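Local coordinates for agarase (Pseudoalteromonas fuliginea, PDB 6XJ9), which probably hydrolyses agarose chains as a family 50 glycoside hydrolase from a marine bacterium, at residues A[419-424]-A[439-444]. Residues are numbered along the deposited sequence; the frame is centred on the assembly and turned at random.
Sequences EVTLDR and PSYYDN
L422 and T421 of the helix pack against N444 and Y441 of the loop, and these four buried side chains form the close-packed part of the contact. L422 CD2 lies at the edge of the Y441 ring, near its plane, 4.0 Å from Y441 CD2. The same methyl is 3.6 Å from N444 OD1, while L422 CD1 reaches N444 CB at 3.9 Å. The leucine and asparagine side chains run past each other in opposite directions. The amide cannot easily turn: N444 ND2 donates to Y441 O at 2.9 Å with an N-H...O angle of 160°, and N444 OD1 accepts from the backbone N of K446 and V447. Y441 O also takes the backbone N of N444, which closes a type I turn, so one carbonyl ties both turn and side chain.

One helix position earlier, T421 meets the tyrosine at its phenol end, the two side chains crossing at about a right angle. T421 CB sits 3.4 Å from Y441 OH, and T421 CG2 approaches the ring obliquely. With chi1 at -62°, T421 OG1 lies beside the backbone N and is engaged by W417 O and Y717 OH.

The contact is small, 201 Å² in all. On the looser side, E419 and D443 are exposed, E419 pointing away from the loop, while D423 pairs with K446.

What results is local packing: the loop between helix 413-428 and strand 449-453 folds back onto the helix it follows. I308 touches both T421 and Y441, V447 borders L422, and P439 and Y442 rest against helix 478-495.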
loop_
_atom_site.group_PDB
_atom_site.type_symbol
_atom_site.label_atom_id
_atom_site.label_comp_id
_atom_site.label_asym_id
_atom_site.label_seq_id
_atom_site.Cartn_x
_atom_site.Cartn_y
_atom_site.Cartn_z
ATOM N N GLU A 419 10.299 7.814 -24.660
ATOM C CA GLU A 419 8.917 7.694 -25.086
ATOM C C GLU A 419 8.083 7.133 -23.942
ATOM O O GLU A 419 6.943 7.542 -23.733
ATOM C CB GLU A 419 8.810 6.797 -26.325
ATOM C CG GLU A 419 9.358 7.447 -27.589
ATOM C CD GLU A 419 9.464 6.493 -28.772
ATOM O OE1 GLU A 419 9.932 6.925 -29.847
ATOM O OE2 GLU A 419 9.091 5.319 -28.614
ATOM N N VAL A 420 8.639 6.152 -23.229
ATOM C CA VAL A 420 7.904 5.527 -22.145
ATOM C C VAL A 420 7.783 6.533 -20.994
ATOM O O VAL A 420 6.734 6.638 -20.344
ATOM C CB VAL A 420 8.558 4.190 -21.752
ATOM C CG1 VAL A 420 8.142 3.706 -20.367
ATOM C CG2 VAL A 420 8.272 3.116 -22.796
ATOM N N THR A 421 8.847 7.315 -20.789
ATOM C CA THR A 421 8.831 8.367 -19.774
ATOM C C THR A 421 7.678 9.352 -20.002
ATOM O O THR A 421 6.917 9.619 -19.078
ATOM C CB THR A 421 10.193 9.052 -19.634
ATOM O OG1 THR A 421 11.135 8.060 -19.206
ATOM C CG2 THR A 421 10.174 10.189 -18.630
ATOM N N LEU A 422 7.560 9.905 -21.220
ATOM C CA LEU A 422 6.488 10.847 -21.532
ATOM C C LEU A 422 5.126 10.212 -21.266
ATOM O O LEU A 422 4.270 10.820 -20.629
ATOM C CB LEU A 422 6.606 11.328 -22.985
ATOM C CG LEU A 422 7.823 12.205 -23.283
ATOM C CD1 LEU A 422 8.026 12.385 -24.783
ATOM C CD2 LEU A 422 7.714 13.564 -22.583
ATOM N N ASP A 423 4.941 8.974 -21.744
ATOM C CA ASP A 423 3.694 8.252 -21.549
ATOM C C ASP A 423 3.411 8.026 -20.063
ATOM O O ASP A 423 2.263 8.146 -19.627
ATOM C CB ASP A 423 3.646 6.973 -22.392
ATOM C CG ASP A 423 3.510 7.258 -23.880
ATOM O OD1 ASP A 423 3.480 8.443 -24.248
ATOM O OD2 ASP A 423 3.429 6.295 -24.651
ATOM N N ARG A 424 4.449 7.682 -19.291
ATOM C CA ARG A 424 4.287 7.485 -17.855
ATOM C C ARG A 424 3.752 8.760 -17.212
ATOM O O ARG A 424 2.812 8.703 -16.423
ATOM C CB ARG A 424 5.602 7.082 -17.179
ATOM C CG ARG A 424 5.922 5.598 -17.275
ATOM C CD ARG A 424 7.395 5.315 -17.027
ATOM N NE ARG A 424 7.667 3.899 -16.798
ATOM C CZ ARG A 424 8.873 3.414 -16.509
ATOM N NH1 ARG A 424 9.907 4.231 -16.418
ATOM N NH2 ARG A 424 9.036 2.118 -16.311
ATOM N N PRO A 439 17.806 17.799 -21.997
ATOM C CA PRO A 439 17.385 18.611 -23.144
ATOM C C PRO A 439 16.870 17.775 -24.315
ATOM O O PRO A 439 16.224 18.311 -25.211
ATOM C CB PRO A 439 18.650 19.400 -23.509
ATOM C CG PRO A 439 19.395 19.476 -22.192
ATOM C CD PRO A 439 19.173 18.120 -21.549
ATOM N N SER A 440 17.120 16.462 -24.256
ATOM C CA SER A 440 16.593 15.471 -25.186
ATOM C C SER A 440 15.080 15.592 -25.312
ATOM O O SER A 440 14.509 15.222 -26.333
ATOM C CB SER A 440 16.921 14.075 -24.718
ATOM O OG SER A 440 18.183 13.680 -25.208
ATOM N N TYR A 441 14.445 16.064 -24.239
ATOM C CA TYR A 441 12.998 16.087 -24.126
ATOM C C TYR A 441 12.425 17.427 -24.584
ATOM O O TYR A 441 11.211 17.568 -24.682
ATOM C CB TYR A 441 12.597 15.856 -22.665
ATOM C CG TYR A 441 12.752 14.438 -22.166
ATOM C CD1 TYR A 441 13.916 14.010 -21.524
ATOM C CD2 TYR A 441 11.712 13.535 -22.295
ATOM C CE1 TYR A 441 14.032 12.717 -21.037
ATOM C CE2 TYR A 441 11.824 12.230 -21.836
ATOM C CZ TYR A 441 12.988 11.822 -21.201
ATOM O OH TYR A 441 13.061 10.540 -20.738
ATOM N N TYR A 442 13.289 18.416 -24.838
ATOM C CA TYR A 442 12.838 19.797 -24.940
ATOM C C TYR A 442 11.953 20.001 -26.170
ATOM O O TYR A 442 11.082 20.865 -26.164
ATOM C CB TYR A 442 14.018 20.770 -24.882
ATOM C CG TYR A 442 14.595 21.016 -23.508
ATOM C CD1 TYR A 442 14.333 20.164 -22.437
ATOM C CD2 TYR A 442 15.433 22.093 -23.283
ATOM C CE1 TYR A 442 14.879 20.391 -21.182
ATOM C CE2 TYR A 442 16.011 22.319 -22.043
ATOM C CZ TYR A 442 15.725 21.469 -20.985
ATOM O OH TYR A 442 16.287 21.710 -19.758
ATOM N N ASP A 443 12.162 19.178 -27.205
ATOM C CA ASP A 443 11.427 19.300 -28.450
ATOM C C ASP A 443 10.160 18.446 -28.413
ATOM O O ASP A 443 9.457 18.356 -29.415
ATOM C CB ASP A 443 12.316 18.928 -29.639
ATOM C CG ASP A 443 12.510 17.428 -29.818
ATOM O OD1 ASP A 443 12.172 16.653 -28.881
ATOM O OD2 ASP A 443 12.999 17.038 -30.891
ATOM N N ASN A 444 9.875 17.806 -27.266
ATOM C CA ASN A 444 8.663 17.011 -27.151
ATOM C C ASN A 444 7.463 17.956 -27.213
ATOM O O ASN A 444 7.542 19.126 -26.826
ATOM C CB ASN A 444 8.673 16.045 -25.953
ATOM C CG ASN A 444 7.839 16.518 -24.777
ATOM O OD1 ASN A 444 6.630 16.286 -24.729
ATOM N ND2 ASN A 444 8.474 17.190 -23.828
#